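Long-range contacts in RsfP (PDB 4GLJ), which probably cleaves methylthioadenosine with phosphate, releasing adenine and methylthioribose 1-phosphate, and binds the dye rhodamine B: residues L219-D224 with Q240-N245; P108-I113 with D162-A167; S97-L102 with A193-M198; G20-Y25 with T63-G68. One frame throughout, in Å; residues are numbered along the deposited sequence.

Contact 1 of 4, residues L219-D224 with Q240-N245; sequences LVTDFD and QNLMKN. With RHB (N-[9-(2-carboxyphenyl)-6-(diethylamino)-3H-xanthen-3-ylidene]-N-ethylethanaminium), chain C; RHB (N-[9-(2-carboxyphenyl)-6-(diethylamino)-3H-xanthen-3-ylidene]-N-ethylethanaminium), chain B.
Asn241 and Asn245, one helical turn apart, each give a side-chain amide N-H to a backbone carbonyl at the end of strand 213-221. Asn245 ND2 reaches Val220 O at 2.9 Å, coming from above that carbonyl's plane. Asn241 ND2 reaches Thr221 O at 3.1 Å, and here the acceptor lies in the plane of the Asn241 amide. An alanine in place of Asn241 would remove this donor and is likely to leave Thr221 O without its partner from the helix. The close packing is by Thr221 and Leu219. In one of two conformers, Thr221 CG2 touches Leu242 CD1 at 3.7 Å and Asn245 ND2 at 3.6 Å. There OG1 lies between the backbone N and carbonyl carbon (chi1 49°), which sends CG2 to the helix, and bonds to Val99 O. The Leu219 and Asn245 side chains run alongside, pointing opposite ways, with Leu219 CB 4.0 Å from Asn245 CG. Strand and helix run nearly antiparallel, at 168°, as helix 237-263 packs on the central sheet of this phosphorylase-superfamily fold. The other side is looser. Gln240, Met243 and Lys244 are exposed and do not touch the strand. Met243 CE meets the rhodamine B of chain B instead, 3.4 Å from its C34. Leu242 bridges both regions: CD1 packs on the strand, while CD2 lies 3.6 Å from C1 of the same dye.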
# COMPACT_ATOMS: atom_id res chain seq x y z
N LEU A 219 8.15 -23.23 1.82
CA LEU A 219 9.46 -23.82 1.95
C LEU A 219 10.40 -22.74 2.48
O LEU A 219 10.65 -21.74 1.84
CB LEU A 219 9.96 -24.24 0.55
CG LEU A 219 8.94 -24.99 -0.34
CD1 LEU A 219 9.62 -25.40 -1.64
CD2 LEU A 219 8.41 -26.20 0.42
N VAL A 220 10.88 -22.96 3.68
CA VAL A 220 11.77 -22.02 4.34
C VAL A 220 13.14 -22.04 3.72
O VAL A 220 13.88 -23.06 3.73
CB VAL A 220 11.82 -22.24 5.88
CG1 VAL A 220 12.72 -21.17 6.47
CG2 VAL A 220 10.39 -22.21 6.50
N THR A 221 13.51 -20.91 3.14
CA THR A 221 14.77 -20.87 2.44
C THR A 221 15.83 -20.13 3.23
O THR A 221 17.05 -20.27 2.96
CB THR A 221 14.68 -20.28 1.03
OG1 THR A 221 13.96 -19.04 1.09
CG2 THR A 221 13.99 -21.26 0.08
N ASP A 222 15.42 -19.38 4.23
CA ASP A 222 16.42 -18.77 5.10
C ASP A 222 15.68 -17.89 6.11
O ASP A 222 14.47 -17.77 6.07
CB ASP A 222 17.50 -17.98 4.29
CG ASP A 222 18.83 -17.78 5.09
OD1 ASP A 222 18.89 -18.14 6.30
OD2 ASP A 222 19.83 -17.23 4.52
N PHE A 223 16.41 -17.38 7.09
CA PHE A 223 15.84 -16.39 7.96
C PHE A 223 15.72 -15.21 7.01
O PHE A 223 16.49 -15.11 6.02
CB PHE A 223 16.65 -16.28 9.26
CG PHE A 223 16.59 -17.53 10.13
CD1 PHE A 223 17.72 -18.38 10.25
CD2 PHE A 223 15.38 -17.88 10.82
CE1 PHE A 223 17.65 -19.54 11.04
CE2 PHE A 223 15.32 -19.02 11.61
CZ PHE A 223 16.44 -19.85 11.73
N ASP A 224 14.75 -14.36 7.29
CA ASP A 224 14.68 -13.10 6.63
C ASP A 224 15.97 -12.50 7.19
O ASP A 224 16.69 -13.16 7.94
CB ASP A 224 13.37 -12.39 6.94
CG ASP A 224 13.06 -11.34 5.93
OD1 ASP A 224 13.51 -11.38 4.76
OD2 ASP A 224 12.45 -10.34 6.33
N GLN A 240 21.20 -23.72 -3.08
CA GLN A 240 21.36 -25.16 -2.94
C GLN A 240 20.31 -25.71 -1.98
O GLN A 240 19.81 -26.83 -2.14
CB GLN A 240 22.77 -25.48 -2.42
CG GLN A 240 23.20 -26.93 -2.57
CD GLN A 240 24.69 -27.13 -2.31
OE1 GLN A 240 25.21 -26.79 -1.24
NE2 GLN A 240 25.39 -27.70 -3.30
N ASN A 241 19.99 -24.91 -0.96
CA ASN A 241 18.88 -25.24 -0.08
C ASN A 241 17.49 -24.95 -0.72
O ASN A 241 16.51 -25.68 -0.50
CB ASN A 241 19.14 -24.75 1.39
CG ASN A 241 18.38 -23.49 1.77
OD1 ASN A 241 17.22 -23.30 1.40
ND2 ASN A 241 19.02 -22.65 2.60
N LEU A 242 17.42 -23.94 -1.58
CA LEU A 242 16.24 -23.74 -2.45
C LEU A 242 16.04 -24.97 -3.40
O LEU A 242 14.94 -25.39 -3.72
CB LEU A 242 16.42 -22.40 -3.21
CG LEU A 242 15.47 -21.77 -4.22
CD1 LEU A 242 14.14 -21.42 -3.59
CD2 LEU A 242 16.11 -20.51 -4.79
N MET A 243 17.14 -25.59 -3.82
CA MET A 243 17.01 -26.74 -4.69
C MET A 243 16.66 -27.98 -3.89
O MET A 243 15.88 -28.79 -4.35
CB MET A 243 18.24 -26.91 -5.60
CG MET A 243 17.95 -26.43 -7.02
SD MET A 243 19.33 -25.63 -7.87
CE MET A 243 18.68 -25.32 -9.53
N LYS A 244 17.19 -28.10 -2.67
CA LYS A 244 16.81 -29.21 -1.83
C LYS A 244 15.34 -29.14 -1.38
O LYS A 244 14.60 -30.13 -1.42
CB LYS A 244 17.75 -29.39 -0.63
CG LYS A 244 17.29 -30.60 0.20
CD LYS A 244 18.17 -30.93 1.40
CE LYS A 244 19.40 -31.74 1.01
NZ LYS A 244 20.37 -31.76 2.15
N ASN A 245 14.90 -27.94 -0.97
CA ASN A 245 13.50 -27.67 -0.64
C ASN A 245 12.58 -28.08 -1.76
O ASN A 245 11.63 -28.82 -1.51
CB ASN A 245 13.29 -26.18 -0.39
CG ASN A 245 13.56 -25.80 1.03
OD1 ASN A 245 13.24 -26.56 1.93
ND2 ASN A 245 14.12 -24.62 1.24
O2 RHB C . 17.69 -16.51 2.37
C26 RHB C . 18.35 -17.10 1.49
C19 RHB C . 17.74 -17.11 0.11
C14 RHB C . 16.69 -16.25 -0.13
C15 RHB C . 16.09 -16.22 -1.38
C16 RHB C . 16.51 -17.08 -2.40
C17 RHB C . 17.55 -17.96 -2.15
C18 RHB C . 18.15 -17.97 -0.90
C9 RHB C . 16.24 -15.29 0.91
C8 RHB C . 17.23 -14.59 1.75
C13 RHB C . 18.57 -14.90 1.57
C12 RHB C . 19.53 -14.29 2.36
C11 RHB C . 19.17 -13.35 3.32
N1 RHB C . 20.24 -12.78 4.07
C35 RHB C . 21.22 -12.14 3.17
C36 RHB C . 22.48 -12.97 3.03
C22 RHB C . 19.79 -11.79 5.07
C23 RHB C . 20.71 -10.58 5.09
C10 RHB C . 17.81 -13.03 3.50
C7 RHB C . 16.81 -13.65 2.70
O1 RHB C . 15.44 -13.37 2.85
C1 RHB C . 14.46 -13.99 2.06
C2 RHB C . 14.82 -14.94 1.09
C6 RHB C . 13.09 -13.70 2.20
C5 RHB C . 12.18 -14.38 1.37
C4 RHB C . 12.55 -15.32 0.42
C3 RHB C . 13.89 -15.60 0.28
N2 RHB C . 10.83 -14.08 1.41
C24 RHB C . 10.88 -12.66 1.69
C25 RHB C . 9.97 -12.00 0.70
C33 RHB C . 10.37 -14.08 0.02
C34 RHB C . 10.40 -15.48 -0.58
O3 RHB C . 19.44 -17.68 1.74
O2 RHB B . 18.94 -16.07 -7.95
C26 RHB B . 19.69 -15.49 -7.13
C19 RHB B . 19.18 -15.03 -5.81
C14 RHB B . 17.93 -15.33 -5.26
C15 RHB B . 17.64 -14.82 -4.00
C16 RHB B . 18.52 -14.03 -3.29
C17 RHB B . 19.74 -13.73 -3.84
C18 RHB B . 20.06 -14.25 -5.09
C9 RHB B . 16.83 -16.16 -5.84
C8 RHB B . 15.46 -15.91 -5.30
C13 RHB B . 15.21 -14.97 -4.31
C12 RHB B . 13.93 -14.74 -3.81
C11 RHB B . 12.86 -15.44 -4.30
N1 RHB B . 11.56 -15.28 -3.77
C35 RHB B . 11.80 -15.20 -2.32
C36 RHB B . 12.81 -16.29 -2.00
C22 RHB B . 10.67 -14.18 -4.26
C23 RHB B . 9.83 -14.68 -5.45
C10 RHB B . 13.13 -16.41 -5.26
C7 RHB B . 14.40 -16.64 -5.77
O1 RHB B . 14.59 -17.59 -6.74
C1 RHB B . 15.81 -17.88 -7.29
C2 RHB B . 16.96 -17.22 -6.89
C6 RHB B . 15.87 -18.87 -8.26
C5 RHB B . 17.06 -19.21 -8.86
C4 RHB B . 18.22 -18.55 -8.48
C3 RHB B . 18.18 -17.56 -7.49
N2 RHB B . 17.07 -20.23 -9.83
C24 RHB B . 16.33 -19.84 -11.05
C25 RHB B . 15.83 -21.10 -11.74
C33 RHB B . 18.45 -20.64 -10.14
C34 RHB B . 18.43 -22.07 -10.65
O3 RHB B . 20.91 -15.32 -7.37

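Contact 2 of 4, residues P108-I113 with D162-A167; sequences PLDMVI and DGQCHA
This is a parallel beta pairing, where the short strand 165-167 lies alongside the start of strand 111-119 in the mixed sheet. Met111 pairs with Cys165, Val112 with His166 and Ile113 with Ala167. Three backbone bonds hold the register: Met111 N to Gln164 O, His166 N to Met111 O, and Ile113 N to His166 O, the last at 2.8 Å and nearly straight at 169°. On the face of Cys165, its SG touches Ile113 CG1 at 3.7 Å. SG stands anti to the backbone N (chi1 -175°), which turns it to that branch. Tyr155 of helix 145-157 also packs on Cys165.

Just before the strands, the carboxylate of Asp110 spans two residues of the other segment. OD1 accepts the backbone N-H of Gln164 at 2.9 Å. OD2 accepts His166 NE2 at 2.9 Å, in the plane of the imidazole. Both donors meet the carboxylate from above its plane, and carboxylate and ring are turned 50° apart. OD2 also takes the N-H of Lys107. Replacing Asp110 by a leucine would probably leave Gln164 N and His166 NE2 without their acceptor and set the His166 ring free to turn. At Leu109 and Asp162 a water donates to both Leu109 O and Asp162 O, at 2.8 Å each, and ties the segments where they part. Asp162 OD2 has its salt bridge with Lys244. The bond from NE2 to a carboxylate would favour a histidine protonated on that nitrogen and probably steadies the negative charge of Asp110.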
# COMPACT_ATOMS: atom_id res chain seq x y z
N PRO A 108 15.72 -22.93 7.94
CA PRO A 108 15.90 -23.31 6.52
C PRO A 108 15.76 -24.82 6.30
O PRO A 108 16.27 -25.62 7.09
CB PRO A 108 17.31 -22.83 6.20
CG PRO A 108 17.45 -21.62 7.11
CD PRO A 108 16.74 -21.97 8.40
N LEU A 109 15.08 -25.17 5.22
CA LEU A 109 14.67 -26.54 4.88
C LEU A 109 13.45 -27.06 5.65
O LEU A 109 12.92 -28.12 5.33
CB LEU A 109 15.83 -27.56 5.00
CG LEU A 109 17.15 -27.26 4.33
CD1 LEU A 109 17.95 -28.52 4.54
CD2 LEU A 109 17.06 -26.92 2.86
N ASP A 110 12.96 -26.31 6.64
CA ASP A 110 11.67 -26.67 7.20
C ASP A 110 10.60 -26.31 6.17
O ASP A 110 10.81 -25.42 5.26
CB ASP A 110 11.35 -25.92 8.47
CG ASP A 110 12.14 -26.41 9.68
OD1 ASP A 110 12.86 -27.45 9.61
OD2 ASP A 110 12.04 -25.67 10.72
N MET A 111 9.45 -26.96 6.32
CA MET A 111 8.23 -26.47 5.65
C MET A 111 7.23 -25.97 6.65
O MET A 111 7.28 -26.34 7.84
CB MET A 111 7.62 -27.55 4.76
CG MET A 111 8.70 -28.23 3.88
SD MET A 111 7.93 -29.34 2.68
CE MET A 111 9.36 -30.14 1.95
N VAL A 112 6.34 -25.11 6.16
CA VAL A 112 5.39 -24.43 6.96
C VAL A 112 4.08 -24.47 6.17
O VAL A 112 4.02 -24.20 4.96
CB VAL A 112 5.82 -22.96 7.23
CG1 VAL A 112 4.75 -22.26 8.07
CG2 VAL A 112 7.14 -22.94 8.04
N ILE A 113 3.02 -24.83 6.88
CA ILE A 113 1.67 -24.81 6.26
C ILE A 113 0.88 -23.69 6.98
O ILE A 113 0.28 -23.91 8.04
CB ILE A 113 0.90 -26.17 6.47
CG1 ILE A 113 1.80 -27.36 6.11
CG2 ILE A 113 -0.44 -26.18 5.69
CD1 ILE A 113 2.34 -27.26 4.72
N ASP A 162 15.28 -34.14 5.85
CA ASP A 162 15.78 -32.91 6.41
C ASP A 162 14.59 -32.07 6.94
O ASP A 162 13.55 -32.03 6.29
CB ASP A 162 16.51 -32.15 5.29
CG ASP A 162 17.74 -32.93 4.75
OD1 ASP A 162 17.89 -34.15 4.98
OD2 ASP A 162 18.58 -32.29 4.08
N GLY A 163 14.73 -31.43 8.11
CA GLY A 163 13.74 -30.42 8.58
C GLY A 163 12.53 -30.97 9.29
O GLY A 163 12.46 -32.14 9.57
N GLN A 164 11.59 -30.09 9.63
CA GLN A 164 10.30 -30.51 10.11
C GLN A 164 9.25 -29.66 9.44
O GLN A 164 9.61 -28.74 8.72
CB GLN A 164 10.21 -30.43 11.62
CG GLN A 164 10.37 -29.07 12.22
CD GLN A 164 10.44 -29.15 13.76
OE1 GLN A 164 9.59 -29.79 14.39
NE2 GLN A 164 11.47 -28.53 14.37
N CYS A 165 7.96 -29.95 9.66
CA CYS A 165 6.89 -29.17 9.08
C CYS A 165 6.10 -28.54 10.24
O CYS A 165 5.78 -29.24 11.24
CB CYS A 165 5.96 -30.12 8.29
SG CYS A 165 4.66 -29.24 7.40
N HIS A 166 5.76 -27.27 10.11
CA HIS A 166 5.03 -26.54 11.10
C HIS A 166 3.71 -26.13 10.56
O HIS A 166 3.64 -25.67 9.44
CB HIS A 166 5.79 -25.29 11.50
CG HIS A 166 7.23 -25.52 11.82
ND1 HIS A 166 7.67 -25.61 13.05
CD2 HIS A 166 8.32 -25.65 11.01
CE1 HIS A 166 8.98 -25.81 13.03
NE2 HIS A 166 9.37 -25.83 11.79
N ALA A 167 2.62 -26.30 11.30
CA ALA A 167 1.32 -25.79 10.79
C ALA A 167 0.90 -24.58 11.59
O ALA A 167 1.53 -24.29 12.59
CB ALA A 167 0.27 -26.89 10.89
O HOH W 1 11.38 -30.36 5.83
O HOH W 2 13.42 -27.46 12.43

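Contact 3 of 4, residues S97-L102 with A193-M198; sequences SAVGSL and ADIIGM. With RHB (N-[9-(2-carboxyphenyl)-6-(diethylamino)-3H-xanthen-3-ylidene]-N-ethylethanaminium), chain C; PO4 (phosphate ion), chain D.
Val99 holds CG1 anti to its carbonyl carbon (chi1 -65°), which leaves CG2 between backbone N and carbonyl carbon and carries it onto Ile195 CB at 3.8 Å. Ile195 turns CG1 into the same kind of position (chi1 61°), and the two side chains cross at a slant. Ile196 instead holds CG1 anti to its backbone N (chi1 178°), which lays CG1 against C24 of the rhodamine B of chain C, at 3.6 Å.

The backbones form a short antiparallel pairing. Gly100 and Ile196 are a hydrogen-bonded pair: Gly100 N gives to Ile196 O at 2.9 Å, in the carbonyl plane, and Ile196 N gives back to Gly100 O. Ser101 and Ile195 follow as a non-hydrogen-bonded pair. Leu102 N then bonds to Asp194 O at 2.8 Å, coming from above its carbonyl plane. Beyond it Leu102 CD1 packs on Ala193 CB, also at 3.8 Å.

The dye lies against Gly100, where a CB would run into its C6 and press on Ile196 CG2. Met198 touches C25 of one ethyl group with CG and CE. At the other end, Ala98 N donates to a phosphate oxygen, O2, at 2.9 Å and almost straight. Thr199 holds the same ion through its hydroxyl. The ion thus sits at the Ala98 end, and the dye's diethylamino group nearer the paired residues.

Strand 213-221 pairs with the far edge of strand 92-101, and strand 169-173 runs parallel to 195-197. Tyr188 of helix 182-190 packs on Leu102 and Ile196, while His136 of a neighbouring subunit packs on Met198.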
# COMPACT_ATOMS: atom_id res chain seq x y z
N SER A 97 5.55 -22.40 -2.27
CA SER A 97 6.24 -21.11 -2.27
C SER A 97 7.46 -21.03 -1.36
O SER A 97 7.41 -21.52 -0.21
CB SER A 97 5.27 -20.06 -1.79
OG SER A 97 4.24 -20.06 -2.75
N ALA A 98 8.51 -20.34 -1.84
CA ALA A 98 9.73 -20.17 -1.05
C ALA A 98 9.42 -19.01 -0.10
O ALA A 98 8.78 -17.98 -0.53
CB ALA A 98 10.92 -19.80 -1.93
N VAL A 99 9.81 -19.15 1.17
CA VAL A 99 9.57 -18.07 2.13
C VAL A 99 10.79 -17.84 3.00
O VAL A 99 11.74 -18.67 3.10
CB VAL A 99 8.35 -18.33 3.08
CG1 VAL A 99 7.06 -18.36 2.26
CG2 VAL A 99 8.61 -19.56 3.97
N GLY A 100 10.81 -16.66 3.59
CA GLY A 100 11.78 -16.37 4.64
C GLY A 100 11.17 -16.61 5.98
O GLY A 100 9.97 -16.43 6.17
N SER A 101 11.97 -17.00 6.94
CA SER A 101 11.44 -17.21 8.29
C SER A 101 11.57 -15.96 9.14
O SER A 101 12.61 -15.27 9.12
CB SER A 101 12.23 -18.32 9.02
OG SER A 101 11.96 -18.26 10.45
N LEU A 102 10.53 -15.65 9.89
CA LEU A 102 10.59 -14.57 10.90
C LEU A 102 10.67 -15.12 12.33
O LEU A 102 10.63 -14.36 13.29
CB LEU A 102 9.31 -13.71 10.77
CG LEU A 102 9.10 -12.98 9.42
CD1 LEU A 102 7.69 -12.43 9.27
CD2 LEU A 102 10.17 -11.87 9.28
N ALA A 193 3.54 -12.21 12.46
CA ALA A 193 3.72 -12.99 11.28
C ALA A 193 4.90 -13.97 11.52
O ALA A 193 5.83 -13.62 12.24
CB ALA A 193 4.03 -12.07 10.10
N ASP A 194 4.92 -15.10 10.80
CA ASP A 194 5.89 -16.18 11.05
C ASP A 194 6.83 -16.41 9.86
O ASP A 194 7.98 -16.80 10.05
CB ASP A 194 5.10 -17.47 11.33
CG ASP A 194 4.26 -17.34 12.61
OD1 ASP A 194 3.02 -17.47 12.54
OD2 ASP A 194 4.87 -17.06 13.69
N ILE A 195 6.31 -16.18 8.66
CA ILE A 195 7.03 -16.35 7.41
C ILE A 195 6.63 -15.18 6.47
O ILE A 195 5.55 -14.61 6.62
CB ILE A 195 6.75 -17.71 6.76
CG1 ILE A 195 5.24 -17.88 6.43
CG2 ILE A 195 7.28 -18.84 7.68
CD1 ILE A 195 4.83 -19.19 5.75
N ILE A 196 7.51 -14.90 5.52
CA ILE A 196 7.41 -13.83 4.58
C ILE A 196 7.61 -14.30 3.17
O ILE A 196 8.63 -14.98 2.83
CB ILE A 196 8.37 -12.65 4.96
CG1 ILE A 196 8.28 -11.50 3.90
CG2 ILE A 196 9.81 -13.12 5.13
CD1 ILE A 196 8.58 -10.18 4.57
N GLY A 197 6.70 -13.92 2.30
CA GLY A 197 6.88 -14.27 0.89
C GLY A 197 6.36 -13.09 0.03
O GLY A 197 6.02 -12.05 0.58
N MET A 198 6.37 -13.25 -1.31
CA MET A 198 6.00 -12.11 -2.20
C MET A 198 4.88 -12.46 -3.14
O MET A 198 4.50 -11.62 -3.99
CB MET A 198 7.25 -11.67 -2.99
CG MET A 198 8.42 -11.23 -2.08
SD MET A 198 9.78 -10.61 -3.07
CE MET A 198 10.93 -10.24 -1.77
O2 RHB C . 17.69 -16.51 2.37
C26 RHB C . 18.35 -17.10 1.49
C19 RHB C . 17.74 -17.11 0.11
C14 RHB C . 16.69 -16.25 -0.13
C15 RHB C . 16.09 -16.22 -1.38
C16 RHB C . 16.51 -17.08 -2.40
C17 RHB C . 17.55 -17.96 -2.15
C18 RHB C . 18.15 -17.97 -0.90
C9 RHB C . 16.24 -15.29 0.91
C8 RHB C . 17.23 -14.59 1.75
C13 RHB C . 18.57 -14.90 1.57
C12 RHB C . 19.53 -14.29 2.36
C11 RHB C . 19.17 -13.35 3.32
N1 RHB C . 20.24 -12.78 4.07
C35 RHB C . 21.22 -12.14 3.17
C36 RHB C . 22.48 -12.97 3.03
C22 RHB C . 19.79 -11.79 5.07
C23 RHB C . 20.71 -10.58 5.09
C10 RHB C . 17.81 -13.03 3.50
C7 RHB C . 16.81 -13.65 2.70
O1 RHB C . 15.44 -13.37 2.85
C1 RHB C . 14.46 -13.99 2.06
C2 RHB C . 14.82 -14.94 1.09
C6 RHB C . 13.09 -13.70 2.20
C5 RHB C . 12.18 -14.38 1.37
C4 RHB C . 12.55 -15.32 0.42
C3 RHB C . 13.89 -15.60 0.28
N2 RHB C . 10.83 -14.08 1.41
C24 RHB C . 10.88 -12.66 1.69
C25 RHB C . 9.97 -12.00 0.70
C33 RHB C . 10.37 -14.08 0.02
C34 RHB C . 10.40 -15.48 -0.58
O3 RHB C . 19.44 -17.68 1.74
P PO4 D . 7.59 -17.92 -4.79
O1 PO4 D . 8.82 -17.05 -4.85
O2 PO4 D . 8.17 -19.28 -4.47
O3 PO4 D . 6.76 -17.34 -3.71
O4 PO4 D . 6.84 -17.99 -6.11

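Contact 4 of 4, residues G20-Y25 with T63-G68; sequences GGSGLY and TRHGQG. With RHB (N-[9-(2-carboxyphenyl)-6-(diethylamino)-3H-xanthen-3-ylidene]-N-ethylethanaminium), chain B; PO4 (phosphate ion), chain D.
Two loops that follow the parallel strands 16-20 and 57-63 meet here around a bound phosphate ion. Arg64 N bonds to Gly20 O at 2.8 Å, where the strands end. The Arg64 chain is extended to CG and CD and bent at chi3, which brings NH1 to phosphate O4 at 2.8 Å, with the ion at the guanidinium edge. Glu203 holds NE of the same arginine in a salt bridge. His65 NE2 also reaches O4 at 2.8 Å, the anion lying in the ring plane, and makes a weak bond to O1. His65 ND1 is fixed by Leu71 O.

From the first loop, Ser22 N gives to phosphate O2 at 2.7 Å and Ser22 OG to O1. Gly21 passes so close to the ion that a CB would clash with O2. Away from the anion, Thr63 CG2 meets the edge of the Tyr25 ring at CD2, 3.5 Å away. Thr63 OG1 adds a weak bond to Tyr25 O. Ser22, Tyr25 and His65 also line the pocket of the chain B rhodamine B. Backbone N-H, hydroxyl, arginine and histidine gathered round one anion are consistent with the phosphate site of the purine nucleoside phosphorylase family.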
# COMPACT_ATOMS: atom_id res chain seq x y z
N GLY A 20 3.66 -23.74 -8.85
CA GLY A 20 5.02 -23.91 -8.39
C GLY A 20 5.81 -22.59 -8.32
O GLY A 20 5.91 -21.89 -9.36
N GLY A 21 6.42 -22.32 -7.14
CA GLY A 21 7.21 -21.13 -6.79
C GLY A 21 8.66 -21.22 -7.18
O GLY A 21 9.02 -22.02 -8.08
N SER A 22 9.49 -20.43 -6.51
CA SER A 22 10.91 -20.42 -6.81
C SER A 22 11.49 -21.83 -6.63
O SER A 22 11.25 -22.46 -5.60
CB SER A 22 11.62 -19.43 -5.92
OG SER A 22 11.23 -18.11 -6.24
N GLY A 23 12.29 -22.29 -7.62
CA GLY A 23 12.92 -23.60 -7.56
C GLY A 23 12.05 -24.71 -8.16
O GLY A 23 12.55 -25.77 -8.40
N LEU A 24 10.75 -24.47 -8.36
CA LEU A 24 9.82 -25.42 -9.05
C LEU A 24 9.35 -25.02 -10.48
O LEU A 24 8.27 -24.38 -10.65
CB LEU A 24 8.59 -25.65 -8.20
CG LEU A 24 8.73 -26.49 -6.94
CD1 LEU A 24 9.09 -25.55 -5.79
CD2 LEU A 24 7.37 -27.17 -6.74
N TYR A 25 10.10 -25.47 -11.48
CA TYR A 25 9.89 -25.09 -12.89
C TYR A 25 9.25 -26.25 -13.63
O TYR A 25 8.61 -26.04 -14.67
CB TYR A 25 11.21 -24.57 -13.54
CG TYR A 25 11.76 -23.49 -12.62
CD1 TYR A 25 13.06 -23.56 -12.08
CD2 TYR A 25 10.91 -22.45 -12.19
CE1 TYR A 25 13.51 -22.57 -11.19
CE2 TYR A 25 11.32 -21.48 -11.29
CZ TYR A 25 12.61 -21.53 -10.79
OH TYR A 25 12.97 -20.54 -9.91
N THR A 63 3.92 -22.94 -13.48
CA THR A 63 5.13 -22.31 -12.89
C THR A 63 4.82 -20.88 -12.72
O THR A 63 4.69 -20.18 -13.72
CB THR A 63 6.31 -22.35 -13.87
OG1 THR A 63 6.46 -23.70 -14.28
CG2 THR A 63 7.56 -21.91 -13.15
N ARG A 64 4.69 -20.43 -11.46
CA ARG A 64 4.30 -19.07 -11.22
C ARG A 64 5.18 -17.97 -11.92
O ARG A 64 4.67 -16.94 -12.46
CB ARG A 64 4.29 -18.89 -9.67
CG ARG A 64 3.87 -17.51 -9.30
CD ARG A 64 3.87 -17.29 -7.81
NE ARG A 64 2.94 -18.15 -7.06
CZ ARG A 64 3.26 -19.11 -6.18
NH1 ARG A 64 4.52 -19.48 -5.97
NH2 ARG A 64 2.28 -19.77 -5.54
N HIS A 65 6.50 -18.18 -11.89
CA HIS A 65 7.45 -17.18 -12.44
C HIS A 65 7.76 -17.32 -13.88
O HIS A 65 8.52 -16.53 -14.41
CB HIS A 65 8.74 -17.16 -11.64
CG HIS A 65 8.56 -16.68 -10.22
ND1 HIS A 65 8.43 -15.38 -9.91
CD2 HIS A 65 8.38 -17.39 -9.04
CE1 HIS A 65 8.27 -15.23 -8.57
NE2 HIS A 65 8.20 -16.46 -8.03
N GLY A 66 7.08 -18.27 -14.55
CA GLY A 66 7.31 -18.63 -15.95
C GLY A 66 8.55 -19.47 -16.16
O GLY A 66 9.37 -19.64 -15.25
N GLN A 67 8.73 -19.95 -17.39
CA GLN A 67 9.98 -20.64 -17.71
C GLN A 67 11.20 -19.72 -17.57
O GLN A 67 11.17 -18.51 -17.89
CB GLN A 67 9.91 -21.37 -19.06
CG GLN A 67 10.64 -22.73 -19.02
CD GLN A 67 10.44 -23.50 -17.70
OE1 GLN A 67 11.35 -23.59 -16.85
NE2 GLN A 67 9.22 -24.05 -17.52
N GLY A 68 12.22 -20.29 -16.98
CA GLY A 68 13.45 -19.57 -16.78
C GLY A 68 13.35 -18.59 -15.66
O GLY A 68 14.24 -17.74 -15.50
O2 RHB B . 18.94 -16.07 -7.95
C26 RHB B . 19.69 -15.49 -7.13
C19 RHB B . 19.18 -15.03 -5.81
C14 RHB B . 17.93 -15.33 -5.26
C15 RHB B . 17.64 -14.82 -4.00
C16 RHB B . 18.52 -14.03 -3.29
C17 RHB B . 19.74 -13.73 -3.84
C18 RHB B . 20.06 -14.25 -5.09
C9 RHB B . 16.83 -16.16 -5.84
C8 RHB B . 15.46 -15.91 -5.30
C13 RHB B . 15.21 -14.97 -4.31
C12 RHB B . 13.93 -14.74 -3.81
C11 RHB B . 12.86 -15.44 -4.30
N1 RHB B . 11.56 -15.28 -3.77
C35 RHB B . 11.80 -15.20 -2.32
C36 RHB B . 12.81 -16.29 -2.00
C22 RHB B . 10.67 -14.18 -4.26
C23 RHB B . 9.83 -14.68 -5.45
C10 RHB B . 13.13 -16.41 -5.26
C7 RHB B . 14.40 -16.64 -5.77
O1 RHB B . 14.59 -17.59 -6.74
C1 RHB B . 15.81 -17.88 -7.29
C2 RHB B . 16.96 -17.22 -6.89
C6 RHB B . 15.87 -18.87 -8.26
C5 RHB B . 17.06 -19.21 -8.86
C4 RHB B . 18.22 -18.55 -8.48
C3 RHB B . 18.18 -17.56 -7.49
N2 RHB B . 17.07 -20.23 -9.83
C24 RHB B . 16.33 -19.84 -11.05
C25 RHB B . 15.83 -21.10 -11.74
C33 RHB B . 18.45 -20.64 -10.14
C34 RHB B . 18.43 -22.07 -10.65
O3 RHB B . 20.91 -15.32 -7.37
P PO4 D . 7.59 -17.92 -4.79
O1 PO4 D . 8.82 -17.05 -4.85
O2 PO4 D . 8.17 -19.28 -4.47
O3 PO4 D . 6.76 -17.34 -3.71
O4 PO4 D . 6.84 -17.99 -6.11

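Overall arrangement
Along the chain, contact 4 closes first. Contact 2 is nested inside the loop closed by contact 3, and contact 1 follows both. Contacts 1, 2 and 3 share one sheet: strand 213-221 lies between strands 92-101 and 111-119. The centre of contact 1 is about 10 Å from that of contact 2 and 11 Å from that of contact 3. Lys244 of contact 1 forms a salt bridge with Asp162 of contact 2. Contacts 2 and 4 do not touch, with centres about 20 Å apart. Contacts 3 and 4 share the phosphate, contacts 1 and 3 one rhodamine B, and contacts 1 and 4 another. Contacts 1, 3 and 4 thus border these sites; contact 2 extends the sheet.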